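Local coordinates for probable zinc protease (Pseudomonas aeruginosa, PDB 4NNZ), which probably acts as a zinc metallopeptidase of the M16 family, forming one subunit of the heterodimeric PA0371-PA0372 protease, at residues 33-38 with 188-193; 152-157 with 225-230; 250-255 with 414-419; 267-272 with 299-304. All coordinates share one frame; numbering follows the deposited sequence.

From the N terminus, residues 33-38 open contact 1 and 152-157 open contact 2. Residues 188-193 then close the first and 225-230 the second, so the two loops cross. Contact 1 joins strands 28-35 and 190-196 of the six-stranded sheet; contact 2 holds the chain leading to the second sheet against the turn after helix 140-152. Residues 250-255 open contact 3, which 414-419 close by pairing neighbouring strands 246-253 and 415-422 of the five-stranded sheet, and contact 4 (267-272 with 299-304) forms within that span, seating helix 262-276 on strand 294-301. Contact 3 touches both contacts 2 and 4. Contact 1 lies about 29 Å from contact 3, centre to centre.

Contact 1 (33-38 with 188-193)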
loop_
_atom_site.group_PDB
_atom_site.type_symbol
_atom_site.label_atom_id
_atom_site.label_comp_id
_atom_site.label_asym_id
_atom_site.label_seq_id
_atom_site.Cartn_x
_atom_site.Cartn_y
_atom_site.Cartn_z
ATOM N N LEU A 33 -18.361 -4.585 -21.845
ATOM C CA LEU A 33 -18.874 -3.870 -20.678
ATOM C C LEU A 33 -17.790 -3.444 -19.705
ATOM O O LEU A 33 -17.076 -4.273 -19.266
ATOM C CB LEU A 33 -19.924 -4.687 -19.977
ATOM C CG LEU A 33 -20.676 -4.065 -18.820
ATOM C CD1 LEU A 33 -20.866 -2.590 -19.012
ATOM C CD2 LEU A 33 -22.017 -4.704 -18.670
ATOM N N TRP A 34 -17.667 -2.164 -19.355
ATOM C CA TRP A 34 -16.546 -1.740 -18.540
ATOM C C TRP A 34 -16.990 -1.294 -17.179
ATOM O O TRP A 34 -17.744 -0.384 -17.053
ATOM C CB TRP A 34 -15.849 -0.573 -19.206
ATOM C CG TRP A 34 -15.193 -0.913 -20.456
ATOM C CD1 TRP A 34 -15.785 -1.253 -21.592
ATOM C CD2 TRP A 34 -13.802 -0.967 -20.700
ATOM N NE1 TRP A 34 -14.881 -1.517 -22.530
ATOM C CE2 TRP A 34 -13.640 -1.353 -22.006
ATOM C CE3 TRP A 34 -12.677 -0.735 -19.931
ATOM C CZ2 TRP A 34 -12.416 -1.503 -22.569
ATOM C CZ3 TRP A 34 -11.481 -0.888 -20.479
ATOM C CH2 TRP A 34 -11.343 -1.273 -21.783
ATOM N N TYR A 35 -16.482 -1.937 -16.151
ATOM C CA TYR A 35 -16.821 -1.611 -14.796
ATOM C C TYR A 35 -15.666 -0.877 -14.190
ATOM O O TYR A 35 -14.559 -1.241 -14.395
ATOM C CB TYR A 35 -17.032 -2.861 -13.994
ATOM C CG TYR A 35 -18.293 -3.620 -14.252
ATOM C CD1 TYR A 35 -19.482 -3.258 -13.672
ATOM C CD2 TYR A 35 -18.279 -4.737 -15.037
ATOM C CE1 TYR A 35 -20.622 -3.975 -13.899
ATOM C CE2 TYR A 35 -19.411 -5.458 -15.264
ATOM C CZ TYR A 35 -20.579 -5.072 -14.690
ATOM O OH TYR A 35 -21.678 -5.814 -14.943
ATOM N N ARG A 36 -15.920 0.169 -13.438
ATOM C CA ARG A 36 -14.853 0.902 -12.820
ATOM C C ARG A 36 -14.444 0.331 -11.485
ATOM O O ARG A 36 -14.634 0.924 -10.464
ATOM C CB ARG A 36 -15.253 2.341 -12.675
ATOM C CG ARG A 36 -15.538 3.021 -13.967
ATOM C CD ARG A 36 -16.133 4.371 -13.715
ATOM N NE ARG A 36 -17.395 4.512 -14.393
ATOM C CZ ARG A 36 -18.516 4.855 -13.800
ATOM N NH1 ARG A 36 -18.543 5.091 -12.512
ATOM N NH2 ARG A 36 -19.607 4.961 -14.496
ATOM N N ILE A 37 -13.887 -0.845 -11.507
ATOM C CA ILE A 37 -13.352 -1.397 -10.325
ATOM C C ILE A 37 -12.058 -2.072 -10.725
ATOM O O ILE A 37 -11.912 -2.495 -11.826
ATOM C CB ILE A 37 -14.381 -2.295 -9.638
ATOM C CG1 ILE A 37 -13.836 -2.825 -8.334
ATOM C CG2 ILE A 37 -14.845 -3.375 -10.561
ATOM C CD1 ILE A 37 -13.375 -1.752 -7.412
ATOM N N GLY A 38 -11.100 -2.103 -9.837
ATOM C CA GLY A 38 -9.782 -2.493 -10.210
ATOM C C GLY A 38 -9.040 -2.824 -8.971
ATOM O O GLY A 38 -9.582 -2.694 -7.920
ATOM N N ASN A 188 -24.367 2.153 -12.231
ATOM C CA ASN A 188 -23.810 3.463 -12.142
ATOM C C ASN A 188 -22.315 3.407 -11.978
ATOM O O ASN A 188 -21.670 4.412 -11.871
ATOM C CB ASN A 188 -24.472 4.270 -11.050
ATOM C CG ASN A 188 -24.597 3.522 -9.755
ATOM O OD1 ASN A 188 -25.267 2.524 -9.675
ATOM N ND2 ASN A 188 -23.976 4.033 -8.732
ATOM N N ASN A 189 -21.767 2.208 -11.966
ATOM C CA ASN A 189 -20.339 2.030 -12.019
ATOM C C ASN A 189 -19.854 1.477 -13.325
ATOM O O ASN A 189 -18.757 1.047 -13.417
ATOM C CB ASN A 189 -19.863 1.155 -10.884
ATOM C CG ASN A 189 -18.449 1.433 -10.506
ATOM O OD1 ASN A 189 -17.992 2.537 -10.609
ATOM N ND2 ASN A 189 -17.750 0.431 -10.091
ATOM N N ALA A 190 -20.688 1.480 -14.331
ATOM C CA ALA A 190 -20.390 0.761 -15.536
ATOM C C ALA A 190 -20.636 1.510 -16.819
ATOM O O ALA A 190 -21.404 2.420 -16.868
ATOM C CB ALA A 190 -21.138 -0.544 -15.540
ATOM N N THR A 191 -19.934 1.126 -17.861
ATOM C CA THR A 191 -20.163 1.678 -19.182
ATOM C C THR A 191 -20.375 0.606 -20.215
ATOM O O THR A 191 -19.619 -0.286 -20.290
ATOM C CB THR A 191 -19.013 2.538 -19.666
ATOM O OG1 THR A 191 -18.741 3.526 -18.706
ATOM C CG2 THR A 191 -19.410 3.240 -20.848
ATOM N N LEU A 192 -21.403 0.727 -21.026
ATOM C CA LEU A 192 -21.657 -0.213 -22.068
ATOM C C LEU A 192 -21.237 0.443 -23.333
ATOM O O LEU A 192 -21.614 1.543 -23.584
ATOM C CB LEU A 192 -23.126 -0.498 -22.147
ATOM C CG LEU A 192 -23.538 -1.291 -23.369
ATOM C CD1 LEU A 192 -22.913 -2.655 -23.357
ATOM C CD2 LEU A 192 -25.032 -1.398 -23.440
ATOM N N VAL A 193 -20.414 -0.227 -24.120
ATOM C CA VAL A 193 -19.953 0.347 -25.355
ATOM C C VAL A 193 -20.294 -0.508 -26.532
ATOM O O VAL A 193 -20.049 -1.676 -26.511
ATOM C CB VAL A 193 -18.453 0.574 -25.344
ATOM C CG1 VAL A 193 -18.062 1.314 -26.590
ATOM C CG2 VAL A 193 -18.079 1.378 -24.138
HETATM O O HOH W 1 -15.855 3.482 -9.656
HETATM O O HOH W 2 -22.259 4.563 -15.037
#
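W34 and T191 form the hydrogen-bonded pair of an antiparallel strand pairing: W34 N donates to T191 O (2.9 Å), and T191 N returns a bond to W34 O (2.8 Å). The pairing runs past the strand end, where R36 N reaches N189 O at 3.0 Å. R36 is also the centre of an inverse gamma turn, which bends the chain away from its partner.

Side-chain polar contacts cluster at this end. With its chain bent at chi3 (-125°), R36 folds back over residue 189 and lays one guanidinium face on N189 C, 3.6 Å from the plane. From there NH1 bonds to N188 O at 3.3 Å, while NH2 makes a weak bond to the same oxygen. The N189 amide stands nearly perpendicular to the guanidinium (88°); its ND2 bonds weakly to R36 O and also to W184 O.

Apolar contacts lie on the face carrying L33, Y35, A190 and L192. A190 CB sits 3.7 Å from Y35 CD1, and L33 adds its side chain beside it, though the exact position of its CD1 is doubtful. On the other face, W34 CD1 meets V193 CG2.

Helix 100-112 covers L33, Y35 and L192, helix 367-379 covers W34 and V193, and these two central strands continue the six-stranded sheet toward strands 17-22 and 89-96.

Contact 2 (152-157 with 225-230); sequences AYPASG and PLELAE
E227 pushes its carboxylate into the turn formed by P154, A155 and S156 at the exit of helix 140-152, a loop-to-loop junction in which one acidic side chain gathers backbone N-H groups. The segment 225-230 belongs to the run of chain passing from the first sheet of this M16 fold to the second.

The tight part surrounds the carboxylate. A155 N bonds to the syn side of OE2 of E227 at 2.8 Å (161°) and more weakly to OE1. OE1 in turn accepts from S156 N at 2.8 Å, 27° out of the carboxylate plane, and from S156 OG at 3.1 Å. Chi1 of 77° puts that hydroxyl between its own backbone N and carbonyl carbon, which lets both S156 donors converge on one oxygen. OE1 also lies in the plane of the Y153 ring, at its edge. So many donors probably stabilise the ionised carboxylate. D308 OD2 fixes the E227 backbone N, a second-shell hold. Beside this centre, buried P225 sets its CB 3.8 Å from S156 CB.

The fit is looser toward L226 and L228. The CB bond of L226 points away from 152-157. P154, A155, L226 and L228 nevertheless pack on A150, W165, R171 and R147, respectively, of a second copy of this protein. Between the two zones, CD1 of L228 comes within 3.5 Å of A155 CB.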
loop_
_atom_site.group_PDB
_atom_site.type_symbol
_atom_site.label_atom_id
_atom_site.label_comp_id
_atom_site.label_asym_id
_atom_site.label_seq_id
_atom_site.Cartn_x
_atom_site.Cartn_y
_atom_site.Cartn_z
ATOM N N ALA A 152 7.803 1.662 -6.317
ATOM C CA ALA A 152 7.479 2.837 -7.086
ATOM C C ALA A 152 6.217 3.604 -6.706
ATOM O O ALA A 152 6.098 4.751 -7.009
ATOM C CB ALA A 152 7.508 2.526 -8.555
ATOM N N TYR A 153 5.291 2.972 -6.031
ATOM C CA TYR A 153 4.045 3.626 -5.724
ATOM C C TYR A 153 3.736 3.561 -4.242
ATOM O O TYR A 153 2.824 2.915 -3.816
ATOM C CB TYR A 153 2.909 2.998 -6.511
ATOM C CG TYR A 153 2.779 3.378 -7.953
ATOM C CD1 TYR A 153 2.500 4.654 -8.339
ATOM C CD2 TYR A 153 2.878 2.435 -8.914
ATOM C CE1 TYR A 153 2.353 4.975 -9.663
ATOM C CE2 TYR A 153 2.728 2.740 -10.223
ATOM C CZ TYR A 153 2.472 4.010 -10.593
ATOM O OH TYR A 153 2.327 4.257 -11.898
ATOM N N PRO A 154 4.472 4.305 -3.435
ATOM C CA PRO A 154 4.322 4.202 -1.998
ATOM C C PRO A 154 2.947 4.535 -1.478
ATOM O O PRO A 154 2.504 3.871 -0.588
ATOM C CB PRO A 154 5.272 5.261 -1.488
ATOM C CG PRO A 154 6.278 5.389 -2.512
ATOM C CD PRO A 154 5.601 5.169 -3.787
ATOM N N ALA A 155 2.311 5.566 -1.983
ATOM C CA ALA A 155 1.059 5.983 -1.427
ATOM C C ALA A 155 -0.186 5.575 -2.164
ATOM O O ALA A 155 -1.239 5.531 -1.581
ATOM C CB ALA A 155 1.067 7.475 -1.237
ATOM N N SER A 156 -0.094 5.331 -3.451
ATOM C CA SER A 156 -1.275 5.000 -4.228
ATOM C C SER A 156 -1.647 3.543 -4.328
ATOM O O SER A 156 -0.905 2.690 -4.011
ATOM C CB SER A 156 -1.216 5.628 -5.610
ATOM O OG SER A 156 -0.366 4.942 -6.470
ATOM N N GLY A 157 -2.822 3.296 -4.832
ATOM C CA GLY A 157 -3.330 1.963 -4.975
ATOM C C GLY A 157 -2.589 1.209 -6.032
ATOM O O GLY A 157 -2.706 0.032 -6.153
ATOM N N PRO A 225 -5.926 7.441 -7.696
ATOM C CA PRO A 225 -4.711 7.016 -7.034
ATOM C C PRO A 225 -3.570 7.964 -7.281
ATOM O O PRO A 225 -2.789 7.772 -8.164
ATOM C CB PRO A 225 -4.419 5.675 -7.672
ATOM C CG PRO A 225 -5.617 5.305 -8.408
ATOM C CD PRO A 225 -6.247 6.564 -8.815
ATOM N N LEU A 226 -3.534 9.013 -6.492
ATOM C CA LEU A 226 -2.463 9.966 -6.465
ATOM C C LEU A 226 -1.309 9.491 -5.659
ATOM O O LEU A 226 -1.456 8.814 -4.690
ATOM C CB LEU A 226 -2.939 11.258 -5.855
ATOM C CG LEU A 226 -4.265 11.717 -6.377
ATOM C CD1 LEU A 226 -4.547 13.041 -5.750
ATOM C CD2 LEU A 226 -4.181 11.847 -7.868
ATOM N N GLU A 227 -0.149 9.943 -6.036
ATOM C CA GLU A 227 1.066 9.483 -5.476
ATOM C C GLU A 227 1.817 10.720 -5.065
ATOM O O GLU A 227 1.440 11.791 -5.432
ATOM C CB GLU A 227 1.820 8.696 -6.527
ATOM C CG GLU A 227 3.089 8.099 -6.023
ATOM C CD GLU A 227 2.836 7.227 -4.834
ATOM O OE1 GLU A 227 1.986 6.350 -4.941
ATOM O OE2 GLU A 227 3.465 7.433 -3.799
ATOM N N LEU A 228 2.859 10.575 -4.277
ATOM C CA LEU A 228 3.696 11.687 -3.945
ATOM C C LEU A 228 4.363 12.113 -5.202
ATOM O O LEU A 228 4.674 11.308 -6.029
ATOM C CB LEU A 228 4.752 11.269 -2.955
ATOM C CG LEU A 228 4.411 11.104 -1.487
ATOM C CD1 LEU A 228 3.205 10.227 -1.304
ATOM C CD2 LEU A 228 5.575 10.481 -0.789
ATOM N N ALA A 229 4.541 13.400 -5.370
ATOM C CA ALA A 229 5.318 13.916 -6.461
ATOM C C ALA A 229 6.790 13.571 -6.392
ATOM O O ALA A 229 7.371 13.225 -7.369
ATOM C CB ALA A 229 5.132 15.402 -6.560
ATOM N N GLU A 230 7.394 13.685 -5.231
ATOM C CA GLU A 230 8.794 13.376 -5.079
ATOM C C GLU A 230 9.010 12.420 -3.942
ATOM O O GLU A 230 9.339 12.822 -2.870
ATOM C CB GLU A 230 9.593 14.633 -4.862
ATOM C CG GLU A 230 9.837 15.415 -6.123
ATOM C CD GLU A 230 10.574 16.714 -5.898
ATOM O OE1 GLU A 230 9.916 17.741 -5.787
ATOM O OE2 GLU A 230 11.802 16.729 -5.861
#

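Contact 3 (250-255 with 414-419); sequences GFNVPS and RLTLAQ
N252 N donates to R414 O (3.0 Å) where antiparallel strands 246-253 and 415-422, neighbours in the five-stranded sheet of this M16 fold, begin to part. Two residues back, beyond the non-hydrogen-bonded pair F251/L415, G250 N donates to T416 O (2.8 Å) and T416 N to G250 O (3.0 Å). All three backbone N-H groups are thus used across the strands.

The buried N252 side chain is satisfied from outside the pair: OD1 accepts from R234 NH2 and ND2 donates to A152 O. A water bridges N252 OD1, at 2.8 Å, and G250 O, to which it can donate, and T416 OG1. A second water joins the segments, donating to N252 O and accepting from R414 NE at 2.9 Å. The R414 chain is extended from CG to NE, which carries the guanidinium past N252 to that water and to T411 OG1, bonded by NH1.

On the face of F251 and L415 the contact is apolar. L415 CD1 rests over one face of the F251 ring, a CH-pi contact 3.8 Å above the plane and shifted toward the rim.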
loop_
_atom_site.group_PDB
_atom_site.type_symbol
_atom_site.label_atom_id
_atom_site.label_comp_id
_atom_site.label_asym_id
_atom_site.label_seq_id
_atom_site.Cartn_x
_atom_site.Cartn_y
_atom_site.Cartn_z
ATOM N N GLY A 250 12.069 3.763 -13.196
ATOM C CA GLY A 250 10.761 4.367 -13.282
ATOM C C GLY A 250 10.697 5.742 -12.684
ATOM O O GLY A 250 11.237 5.954 -11.671
ATOM N N PHE A 251 10.025 6.667 -13.328
ATOM C CA PHE A 251 9.851 7.993 -12.779
ATOM C C PHE A 251 8.410 8.327 -12.464
ATOM O O PHE A 251 7.576 8.186 -13.286
ATOM C CB PHE A 251 10.412 9.006 -13.737
ATOM C CG PHE A 251 11.893 9.014 -13.796
ATOM C CD1 PHE A 251 12.609 9.667 -12.870
ATOM C CD2 PHE A 251 12.557 8.352 -14.781
ATOM C CE1 PHE A 251 13.960 9.686 -12.917
ATOM C CE2 PHE A 251 13.912 8.352 -14.828
ATOM C CZ PHE A 251 14.615 9.026 -13.887
ATOM N N ASN A 252 8.133 8.761 -11.251
ATOM C CA ASN A 252 6.778 9.099 -10.878
ATOM C C ASN A 252 6.325 10.343 -11.566
ATOM O O ASN A 252 6.979 11.352 -11.522
ATOM C CB ASN A 252 6.638 9.312 -9.383
ATOM C CG ASN A 252 6.816 8.064 -8.590
ATOM O OD1 ASN A 252 7.887 7.762 -8.165
ATOM N ND2 ASN A 252 5.755 7.360 -8.368
ATOM N N VAL A 253 5.181 10.264 -12.199
ATOM C CA VAL A 253 4.730 11.317 -13.068
ATOM C C VAL A 253 3.239 11.411 -13.086
ATOM O O VAL A 253 2.577 10.574 -12.582
ATOM C CB VAL A 253 5.220 11.154 -14.507
ATOM C CG1 VAL A 253 6.674 11.486 -14.629
ATOM C CG2 VAL A 253 4.934 9.779 -15.018
ATOM N N PRO A 254 2.712 12.452 -13.673
ATOM C CA PRO A 254 1.283 12.580 -13.883
ATOM C C PRO A 254 0.732 11.826 -15.077
ATOM O O PRO A 254 1.426 11.384 -15.933
ATOM C CB PRO A 254 1.108 14.065 -14.091
ATOM C CG PRO A 254 2.403 14.512 -14.584
ATOM C CD PRO A 254 3.394 13.724 -13.849
ATOM N N SER A 255 -0.571 11.733 -15.127
ATOM C CA SER A 255 -1.266 11.216 -16.267
ATOM C C SER A 255 -2.430 12.141 -16.489
ATOM O O SER A 255 -2.639 13.029 -15.727
ATOM C CB SER A 255 -1.685 9.775 -16.067
ATOM O OG SER A 255 -2.935 9.680 -15.498
ATOM N N ARG A 414 12.413 11.325 -8.090
ATOM C CA ARG A 414 11.236 10.695 -8.605
ATOM C C ARG A 414 11.496 9.296 -9.078
ATOM O O ARG A 414 10.656 8.691 -9.633
ATOM C CB ARG A 414 10.678 11.521 -9.736
ATOM C CG ARG A 414 10.167 12.855 -9.307
ATOM C CD ARG A 414 10.059 13.804 -10.459
ATOM N NE ARG A 414 9.194 14.903 -10.129
ATOM C CZ ARG A 414 9.588 16.024 -9.562
ATOM N NH1 ARG A 414 10.834 16.209 -9.278
ATOM N NH2 ARG A 414 8.729 16.964 -9.300
ATOM N N LEU A 415 12.682 8.809 -8.831
ATOM C CA LEU A 415 13.155 7.591 -9.398
ATOM C C LEU A 415 13.065 6.372 -8.509
ATOM O O LEU A 415 13.446 6.418 -7.381
ATOM C CB LEU A 415 14.598 7.782 -9.806
ATOM C CG LEU A 415 15.378 6.547 -10.181
ATOM C CD1 LEU A 415 14.949 6.079 -11.542
ATOM C CD2 LEU A 415 16.840 6.848 -10.181
ATOM N N THR A 416 12.542 5.288 -9.058
ATOM C CA THR A 416 12.694 3.954 -8.542
ATOM C C THR A 416 13.499 3.190 -9.558
ATOM O O THR A 416 13.135 3.090 -10.680
ATOM C CB THR A 416 11.361 3.235 -8.407
ATOM O OG1 THR A 416 10.405 4.090 -7.831
ATOM C CG2 THR A 416 11.486 2.075 -7.549
ATOM N N LEU A 417 14.621 2.669 -9.136
ATOM C CA LEU A 417 15.485 1.913 -9.991
ATOM C C LEU A 417 15.694 0.531 -9.425
ATOM O O LEU A 417 15.965 0.391 -8.281
ATOM C CB LEU A 417 16.817 2.619 -10.130
ATOM C CG LEU A 417 17.925 1.858 -10.811
ATOM C CD1 LEU A 417 18.884 2.792 -11.464
ATOM C CD2 LEU A 417 18.636 0.959 -9.851
ATOM N N ALA A 418 15.558 -0.492 -10.243
ATOM C CA ALA A 418 15.783 -1.841 -9.786
ATOM C C ALA A 418 16.753 -2.646 -10.617
ATOM O O ALA A 418 16.643 -2.660 -11.785
ATOM C CB ALA A 418 14.479 -2.566 -9.691
ATOM N N GLN A 419 17.673 -3.351 -9.984
ATOM C CA GLN A 419 18.573 -4.237 -10.676
ATOM C C GLN A 419 18.062 -5.634 -10.526
ATOM O O GLN A 419 17.839 -6.087 -9.446
ATOM C CB GLN A 419 19.980 -4.136 -10.106
ATOM C CG GLN A 419 20.473 -2.713 -9.990
ATOM C CD GLN A 419 21.963 -2.548 -9.825
ATOM O OE1 GLN A 419 22.633 -3.327 -9.200
ATOM N NE2 GLN A 419 22.470 -1.487 -10.366
HETATM O O HOH W 3 9.576 5.847 -9.354
HETATM O O HOH W 4 6.599 13.629 -10.222
#

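Contact 4 (267-272 with 299-304)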
loop_
_atom_site.group_PDB
_atom_site.type_symbol
_atom_site.label_atom_id
_atom_site.label_comp_id
_atom_site.label_asym_id
_atom_site.label_seq_id
_atom_site.Cartn_x
_atom_site.Cartn_y
_atom_site.Cartn_z
ATOM N N ALA A 267 3.804 15.780 -23.647
ATOM C CA ALA A 267 5.224 15.918 -23.785
ATOM C C ALA A 267 5.951 14.679 -23.319
ATOM O O ALA A 267 6.922 14.290 -23.883
ATOM C CB ALA A 267 5.698 17.124 -23.040
ATOM N N LEU A 268 5.474 14.074 -22.268
ATOM C CA LEU A 268 6.008 12.813 -21.829
ATOM C C LEU A 268 5.807 11.652 -22.793
ATOM O O LEU A 268 6.654 10.819 -22.932
ATOM C CB LEU A 268 5.499 12.486 -20.437
ATOM C CG LEU A 268 6.149 13.301 -19.359
ATOM C CD1 LEU A 268 5.452 13.081 -18.055
ATOM C CD2 LEU A 268 7.611 12.977 -19.234
ATOM N N ARG A 269 4.665 11.597 -23.437
ATOM C CA ARG A 269 4.401 10.572 -24.405
ATOM C C ARG A 269 5.350 10.686 -25.559
ATOM O O ARG A 269 5.893 9.719 -26.011
ATOM C CB ARG A 269 2.976 10.699 -24.885
ATOM C CG ARG A 269 2.031 10.945 -23.747
ATOM C CD ARG A 269 0.614 11.131 -24.196
ATOM N NE ARG A 269 0.223 10.204 -25.228
ATOM C CZ ARG A 269 -0.861 10.336 -25.962
ATOM N NH1 ARG A 269 -1.648 11.348 -25.781
ATOM N NH2 ARG A 269 -1.156 9.457 -26.871
ATOM N N LEU A 270 5.553 11.904 -26.002
ATOM C CA LEU A 270 6.463 12.219 -27.053
ATOM C C LEU A 270 7.884 11.866 -26.664
ATOM O O LEU A 270 8.638 11.420 -27.479
ATOM C CB LEU A 270 6.349 13.698 -27.406
ATOM C CG LEU A 270 5.704 14.183 -28.698
ATOM C CD1 LEU A 270 6.204 13.427 -29.889
ATOM C CD2 LEU A 270 4.204 14.077 -28.651
ATOM N N ILE A 271 8.258 12.060 -25.418
ATOM C CA ILE A 271 9.594 11.716 -24.982
ATOM C C ILE A 271 9.849 10.233 -25.089
ATOM O O ILE A 271 10.928 9.830 -25.443
ATOM C CB ILE A 271 9.909 12.253 -23.571
ATOM C CG1 ILE A 271 10.196 13.728 -23.622
ATOM C CG2 ILE A 271 11.140 11.626 -22.970
ATOM C CD1 ILE A 271 9.981 14.409 -22.308
ATOM N N GLY A 272 8.859 9.426 -24.779
ATOM C CA GLY A 272 9.031 8.014 -24.910
ATOM C C GLY A 272 9.298 7.607 -26.322
ATOM O O GLY A 272 10.102 6.780 -26.578
ATOM N N THR A 299 10.964 1.698 -23.408
ATOM C CA THR A 299 10.237 2.597 -22.561
ATOM C C THR A 299 8.774 2.250 -22.586
ATOM O O THR A 299 8.263 1.759 -23.558
ATOM C CB THR A 299 10.389 4.066 -22.972
ATOM O OG1 THR A 299 9.603 4.321 -24.115
ATOM C CG2 THR A 299 11.752 4.386 -23.293
ATOM N N TYR A 300 8.113 2.469 -21.473
ATOM C CA TYR A 300 6.697 2.353 -21.427
ATOM C C TYR A 300 6.149 3.456 -20.558
ATOM O O TYR A 300 6.668 3.701 -19.526
ATOM C CB TYR A 300 6.343 0.971 -20.915
ATOM C CG TYR A 300 4.892 0.740 -20.605
ATOM C CD1 TYR A 300 3.960 0.581 -21.598
ATOM C CD2 TYR A 300 4.461 0.674 -19.303
ATOM C CE1 TYR A 300 2.634 0.370 -21.302
ATOM C CE2 TYR A 300 3.140 0.470 -18.999
ATOM C CZ TYR A 300 2.230 0.310 -19.996
ATOM O OH TYR A 300 0.919 0.087 -19.653
ATOM N N TYR A 301 5.150 4.180 -21.016
ATOM C CA TYR A 301 4.434 5.154 -20.205
ATOM C C TYR A 301 2.961 5.157 -20.541
ATOM O O TYR A 301 2.625 5.444 -21.652
ATOM C CB TYR A 301 5.001 6.534 -20.477
ATOM C CG TYR A 301 4.221 7.684 -19.912
ATOM C CD1 TYR A 301 3.881 7.716 -18.596
ATOM C CD2 TYR A 301 3.854 8.741 -20.694
ATOM C CE1 TYR A 301 3.183 8.748 -18.072
ATOM C CE2 TYR A 301 3.157 9.788 -20.173
ATOM C CZ TYR A 301 2.833 9.775 -18.852
ATOM O OH TYR A 301 2.152 10.790 -18.298
ATOM N N ASP A 302 2.083 4.864 -19.595
ATOM C CA ASP A 302 0.661 4.962 -19.850
ATOM C C ASP A 302 0.149 6.296 -19.396
ATOM O O ASP A 302 0.164 6.597 -18.248
ATOM C CB ASP A 302 -0.112 3.870 -19.140
ATOM C CG ASP A 302 -1.577 3.885 -19.478
ATOM O OD1 ASP A 302 -2.038 4.853 -20.062
ATOM O OD2 ASP A 302 -2.285 2.933 -19.159
ATOM N N ALA A 303 -0.305 7.088 -20.341
ATOM C CA ALA A 303 -0.761 8.422 -20.093
ATOM C C ALA A 303 -2.218 8.475 -19.759
ATOM O O ALA A 303 -2.732 9.516 -19.464
ATOM C CB ALA A 303 -0.493 9.276 -21.297
ATOM N N PHE A 304 -2.884 7.340 -19.804
ATOM C CA PHE A 304 -4.317 7.297 -19.617
ATOM C C PHE A 304 -4.800 6.619 -18.353
ATOM O O PHE A 304 -5.708 5.858 -18.380
ATOM C CB PHE A 304 -5.011 6.736 -20.839
ATOM C CG PHE A 304 -4.681 7.460 -22.074
ATOM C CD1 PHE A 304 -5.307 8.615 -22.377
ATOM C CD2 PHE A 304 -3.711 7.007 -22.900
ATOM C CE1 PHE A 304 -5.001 9.301 -23.498
ATOM C CE2 PHE A 304 -3.389 7.686 -24.021
ATOM C CZ PHE A 304 -4.039 8.838 -24.322
#
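Y301 turns its ring up against helix 262-276, and L268 and R269 receive it from two directions. With CG anti to the backbone N (chi1 169°), the ring leaves strand 294-301 toward the helix, and its CE2 touches L268 CB at 3.6 Å. R269 CG arrives at the ring's edge, near its plane, 3.9 Å from the same CE2. Both helix side chains cross the tyrosine at about a right angle.

R269 then continues along the chain that follows the strand. Its CD lies on A303 CB at 3.6 Å, and the bend at chi3 (42°) brings the guanidinium round to F304. CZ of F304 sits 3.5 Å above one guanidinium face, off toward the rim, with the two planes 74° apart. Thus the phenyl ring does not lie flat on the cation. An Asx turn, F304 N to D302 OD1 (2.6 Å), shapes the backbone just before the ring.

At the far end T299 OG1 lies 3.5 Å from G272 O. The helix runs almost antiparallel to the strand, an outermost strand of the five-stranded sheet within this chain.

No hydrogen bond crosses between the segments. The polar ends are served from beyond them: Y301 OH bonds to P254 O, while R269 NH1 forms a salt bridge with D390 and bonds to N266 OD1. The helix-strand join therefore rests on van der Waals contacts, largely of carbon, with the guanidinium against F304. The charge of R269 is probably balanced by D390 of helix 386-396, which probably helps keep the arginine chain in its bent path.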